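Local atomic coordinates of extracellular ligand-binding receptor (Verminephrobacter eiseniae, PDB entry 4M88), a protein that probably binds an amino acid outside the cytoplasmic membrane as the solute-binding component of an ABC transporter. Residues P226-I238 with G246-D258. Residues are numbered along the deposited sequence; the frame is centred on the assembly and turned at random.
Sequences PLFVLSYVSAAQI and GARGVGIVQAFPD. With GOL (glycerol), chain D.
Ile252 lies alongside Val229, both side chains pointing the same way, and its CG1 rests 3.7 Å from Val229 CG2. With CG1 anti to its carbonyl carbon (chi1 -55°) and the chain then extended, Ile252 carries CD1 on to the first turn of helix 235-247, where it meets Ala235 and Ile238 CD1. Ile238 also reaches tip to tip toward Val250, CD1 to CG1 4.0 Å, while its other branch, CG2, packs against the CB of Ala247 near the end of the same helix. Branched aliphatic residues suit this layer between sheet and helix, as do the short methyls of Ala235 and Ala247. The arrangement is a beta-alpha-beta unit: strands 227-229 and 250-254 run parallel as neighbours in the sheet of one lobe of this leucine-binding-protein relative, with helix 235-247 connecting them. Backbone bonds alternate across the pair, Gly251 N to Leu227 O (2.8 Å), Val229 N to Gly251 O (2.8 Å) and Val253 N to Val229 O (2.9 Å). On the sheet face bearing Phe228, Gly251 has no side chain, and its CA passes obliquely by that ring. Gly249 takes up positive phi (92°), which favours glycine, in the type II turn from Ala247, at the helix end, to Val250. Just beyond strand 227-229, the small hydroxyl of Ser231 has Val253 O and the Glu128 carboxylate of helix 125-138 both within bonding distance. Ser234 and Gln237 close the helix start as a capping box, and a glycerol, probably from the crystallisation liquor, accepts from Ala235 N through O2 (2.8 Å, 170° at the hydrogen).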
loop_
_atom_site.group_PDB
_atom_site.type_symbol
_atom_site.label_atom_id
_atom_site.label_comp_id
_atom_site.label_asym_id
_atom_site.label_seq_id
_atom_site.Cartn_x
_atom_site.Cartn_y
_atom_site.Cartn_z
ATOM N N PRO A 226 -21.892 6.994 2.395
ATOM C CA PRO A 226 -20.489 7.018 1.958
ATOM C C PRO A 226 -19.693 5.900 2.609
ATOM O O PRO A 226 -19.867 5.630 3.803
ATOM C CB PRO A 226 -19.992 8.374 2.480
ATOM C CG PRO A 226 -21.212 9.230 2.444
ATOM C CD PRO A 226 -22.336 8.324 2.866
ATOM N N LEU A 227 -18.835 5.254 1.821
ATOM C CA LEU A 227 -17.957 4.212 2.323
ATOM C C LEU A 227 -16.544 4.746 2.154
ATOM O O LEU A 227 -16.262 5.484 1.197
ATOM C CB LEU A 227 -18.134 2.931 1.506
ATOM C CG LEU A 227 -19.565 2.435 1.304
ATOM C CD1 LEU A 227 -19.547 1.157 0.444
ATOM C CD2 LEU A 227 -20.260 2.169 2.636
ATOM N N PHE A 228 -15.665 4.429 3.092
ATOM C CA PHE A 228 -14.293 4.917 3.020
ATOM C C PHE A 228 -13.350 3.731 3.088
ATOM O O PHE A 228 -13.563 2.798 3.868
ATOM C CB PHE A 228 -13.977 5.867 4.175
ATOM C CG PHE A 228 -15.016 6.931 4.386
ATOM C CD1 PHE A 228 -15.126 7.991 3.505
ATOM C CD2 PHE A 228 -15.871 6.870 5.477
ATOM C CE1 PHE A 228 -16.089 8.977 3.703
ATOM C CE2 PHE A 228 -16.833 7.849 5.682
ATOM C CZ PHE A 228 -16.938 8.899 4.791
ATOM N N VAL A 229 -12.316 3.757 2.261
ATOM C CA VAL A 229 -11.350 2.670 2.255
ATOM C C VAL A 229 -9.951 3.240 2.213
ATOM O O VAL A 229 -9.753 4.385 1.804
ATOM C CB VAL A 229 -11.546 1.725 1.046
ATOM C CG1 VAL A 229 -12.952 1.156 1.034
ATOM C CG2 VAL A 229 -11.250 2.455 -0.255
ATOM N N LEU A 230 -8.976 2.441 2.642
ATOM C CA LEU A 230 -7.584 2.868 2.639
ATOM C C LEU A 230 -6.927 2.539 1.303
ATOM O O LEU A 230 -7.594 2.070 0.376
ATOM C CB LEU A 230 -6.827 2.197 3.788
ATOM C CG LEU A 230 -7.443 2.392 5.175
ATOM C CD1 LEU A 230 -6.574 1.733 6.251
ATOM C CD2 LEU A 230 -7.615 3.865 5.466
ATOM N N SER A 231 -5.620 2.778 1.217
ATOM C CA SER A 231 -4.882 2.670 -0.043
ATOM C C SER A 231 -4.677 1.240 -0.543
ATOM O O SER A 231 -3.537 0.836 -0.780
ATOM C CB SER A 231 -3.510 3.326 0.104
ATOM O OG SER A 231 -3.621 4.727 0.205
ATOM N N TYR A 232 -5.756 0.483 -0.738
ATOM C CA TYR A 232 -5.599 -0.933 -1.124
ATOM C C TYR A 232 -6.444 -1.431 -2.294
ATOM O O TYR A 232 -6.372 -2.609 -2.659
ATOM C CB TYR A 232 -5.791 -1.828 0.099
ATOM C CG TYR A 232 -4.791 -1.469 1.162
ATOM C CD1 TYR A 232 -3.438 -1.665 0.942
ATOM C CD2 TYR A 232 -5.189 -0.872 2.351
ATOM C CE1 TYR A 232 -2.500 -1.307 1.888
ATOM C CE2 TYR A 232 -4.255 -0.514 3.312
ATOM C CZ TYR A 232 -2.918 -0.730 3.071
ATOM O OH TYR A 232 -1.988 -0.374 4.020
ATOM N N VAL A 233 -7.238 -0.544 -2.877
ATOM C CA VAL A 233 -8.059 -0.909 -4.029
ATOM C C VAL A 233 -8.030 0.222 -5.047
ATOM O O VAL A 233 -7.733 1.366 -4.690
ATOM C CB VAL A 233 -9.522 -1.195 -3.623
ATOM C CG1 VAL A 233 -9.606 -2.440 -2.778
ATOM C CG2 VAL A 233 -10.117 -0.008 -2.889
ATOM N N SER A 234 -8.315 -0.096 -6.310
ATOM C CA SER A 234 -8.456 0.926 -7.345
ATOM C C SER A 234 -9.942 1.172 -7.554
ATOM O O SER A 234 -10.765 0.307 -7.252
ATOM C CB SER A 234 -7.803 0.490 -8.663
ATOM O OG SER A 234 -8.534 -0.561 -9.281
ATOM N N ALA A 235 -10.298 2.356 -8.041
ATOM C CA ALA A 235 -11.700 2.629 -8.361
ATOM C C ALA A 235 -12.193 1.645 -9.413
ATOM O O ALA A 235 -13.358 1.234 -9.407
ATOM C CB ALA A 235 -11.871 4.054 -8.845
ATOM N N ALA A 236 -11.304 1.267 -10.321
ATOM C CA ALA A 236 -11.672 0.340 -11.383
ATOM C C ALA A 236 -12.158 -0.999 -10.820
ATOM O O ALA A 236 -13.102 -1.583 -11.348
ATOM C CB ALA A 236 -10.490 0.120 -12.326
ATOM N N GLN A 237 -11.487 -1.496 -9.779
ATOM C CA GLN A 237 -11.841 -2.788 -9.183
ATOM C C GLN A 237 -13.218 -2.705 -8.546
ATOM O O GLN A 237 -13.996 -3.670 -8.574
ATOM C CB GLN A 237 -10.813 -3.222 -8.128
ATOM C CG GLN A 237 -9.444 -3.605 -8.690
ATOM C CD GLN A 237 -8.405 -3.882 -7.604
ATOM O OE1 GLN A 237 -8.356 -3.196 -6.572
ATOM N NE2 GLN A 237 -7.566 -4.893 -7.834
ATOM N N ILE A 238 -13.514 -1.547 -7.963
ATOM C CA ILE A 238 -14.811 -1.339 -7.319
ATOM C C ILE A 238 -15.929 -1.261 -8.366
ATOM O O ILE A 238 -16.962 -1.907 -8.219
ATOM C CB ILE A 238 -14.797 -0.094 -6.417
ATOM C CG1 ILE A 238 -13.692 -0.227 -5.365
ATOM C CG2 ILE A 238 -16.169 0.110 -5.763
ATOM C CD1 ILE A 238 -13.454 1.057 -4.566
ATOM N N GLY A 246 -22.833 1.676 -7.659
ATOM C CA GLY A 246 -22.417 1.290 -6.322
ATOM C C GLY A 246 -21.117 1.945 -5.899
ATOM O O GLY A 246 -20.817 2.069 -4.714
ATOM N N ALA A 247 -20.314 2.348 -6.875
ATOM C CA ALA A 247 -18.980 2.857 -6.569
ATOM C C ALA A 247 -18.999 4.329 -6.183
ATOM O O ALA A 247 -18.140 4.782 -5.415
ATOM C CB ALA A 247 -18.031 2.629 -7.753
ATOM N N ARG A 248 -19.952 5.080 -6.727
ATOM C CA ARG A 248 -20.003 6.516 -6.464
ATOM C C ARG A 248 -20.146 6.757 -4.969
ATOM O O ARG A 248 -20.882 6.048 -4.279
ATOM C CB ARG A 248 -21.128 7.206 -7.247
ATOM C CG ARG A 248 -22.504 6.716 -6.901
ATOM C CD ARG A 248 -23.508 7.030 -7.989
ATOM N NE ARG A 248 -24.843 6.592 -7.598
ATOM C CZ ARG A 248 -25.905 6.599 -8.399
ATOM N NH1 ARG A 248 -25.795 7.019 -9.654
ATOM N NH2 ARG A 248 -27.077 6.183 -7.939
ATOM N N GLY A 249 -19.407 7.729 -4.453
ATOM C CA GLY A 249 -19.498 8.029 -3.038
ATOM C C GLY A 249 -18.494 7.277 -2.186
ATOM O O GLY A 249 -18.388 7.536 -0.985
ATOM N N VAL A 250 -17.763 6.338 -2.785
ATOM C CA VAL A 250 -16.682 5.679 -2.061
ATOM C C VAL A 250 -15.464 6.594 -2.031
ATOM O O VAL A 250 -14.996 7.048 -3.078
ATOM C CB VAL A 250 -16.279 4.349 -2.716
ATOM C CG1 VAL A 250 -15.013 3.786 -2.053
ATOM C CG2 VAL A 250 -17.430 3.356 -2.643
ATOM N N GLY A 251 -14.954 6.871 -0.836
ATOM C CA GLY A 251 -13.716 7.615 -0.705
ATOM C C GLY A 251 -12.538 6.675 -0.539
ATOM O O GLY A 251 -12.602 5.731 0.251
ATOM N N ILE A 252 -11.468 6.919 -1.290
ATOM C CA ILE A 252 -10.268 6.098 -1.215
ATOM C C ILE A 252 -9.124 6.983 -0.738
ATOM O O ILE A 252 -8.811 7.989 -1.373
ATOM C CB ILE A 252 -9.884 5.516 -2.591
ATOM C CG1 ILE A 252 -11.047 4.740 -3.203
ATOM C CG2 ILE A 252 -8.646 4.623 -2.473
ATOM C CD1 ILE A 252 -10.803 4.343 -4.655
ATOM N N VAL A 253 -8.513 6.627 0.385
ATOM C CA VAL A 253 -7.365 7.395 0.867
ATOM C C VAL A 253 -6.163 6.957 0.058
ATOM O O VAL A 253 -5.838 5.764 0.017
ATOM C CB VAL A 253 -7.076 7.127 2.334
ATOM C CG1 VAL A 253 -6.005 8.073 2.827
ATOM C CG2 VAL A 253 -8.313 7.337 3.122
ATOM N N GLN A 254 -5.505 7.909 -0.595
ATOM C CA GLN A 254 -4.369 7.587 -1.459
ATOM C C GLN A 254 -3.063 7.925 -0.776
ATOM O O GLN A 254 -2.948 8.967 -0.135
ATOM C CB GLN A 254 -4.456 8.362 -2.770
ATOM C CG GLN A 254 -5.735 8.129 -3.555
ATOM C CD GLN A 254 -5.793 6.770 -4.236
ATOM O OE1 GLN A 254 -5.221 5.780 -3.759
ATOM N NE2 GLN A 254 -6.496 6.715 -5.361
ATOM N N ALA A 255 -2.071 7.045 -0.917
ATOM C CA ALA A 255 -0.756 7.283 -0.332
ATOM C C ALA A 255 0.192 7.862 -1.373
ATOM O O ALA A 255 1.328 8.228 -1.056
ATOM C CB ALA A 255 -0.175 5.983 0.236
ATOM N N PHE A 256 -0.285 7.957 -2.608
ATOM C CA PHE A 256 0.547 8.415 -3.717
ATOM C C PHE A 256 -0.309 9.286 -4.618
ATOM O O PHE A 256 -1.544 9.189 -4.564
ATOM C CB PHE A 256 1.044 7.203 -4.513
ATOM C CG PHE A 256 1.842 6.235 -3.703
ATOM C CD1 PHE A 256 3.153 6.532 -3.351
ATOM C CD2 PHE A 256 1.286 5.032 -3.276
ATOM C CE1 PHE A 256 3.906 5.645 -2.600
ATOM C CE2 PHE A 256 2.032 4.140 -2.522
ATOM C CZ PHE A 256 3.348 4.448 -2.185
ATOM N N PRO A 257 0.329 10.123 -5.462
ATOM C CA PRO A 257 -0.441 10.883 -6.461
ATOM C C PRO A 257 -1.212 9.927 -7.356
ATOM O O PRO A 257 -0.870 8.747 -7.450
ATOM C CB PRO A 257 0.645 11.602 -7.274
ATOM C CG PRO A 257 1.812 11.724 -6.322
ATOM C CD PRO A 257 1.771 10.445 -5.511
ATOM N N ASP A 258 -2.265 10.414 -7.994
ATOM C CA ASP A 258 -3.090 9.527 -8.792
ATOM C C ASP A 258 -2.280 8.974 -9.960
ATOM O O ASP A 258 -1.605 9.730 -10.653
ATOM C CB ASP A 258 -4.327 10.263 -9.308
ATOM C CG ASP A 258 -5.325 9.316 -9.939
ATOM O OD1 ASP A 258 -5.114 8.963 -11.118
ATOM O OD2 ASP A 258 -6.293 8.913 -9.244
HETATM C C1 GOL D . -7.269 6.052 -9.719
HETATM O O1 GOL D . -6.869 6.610 -10.951
HETATM C C2 GOL D . -7.623 4.572 -9.888
HETATM O O2 GOL D . -8.230 4.144 -8.684
HETATM C C3 GOL D . -8.595 4.374 -11.057
HETATM O O3 GOL D . -8.931 3.003 -11.186
#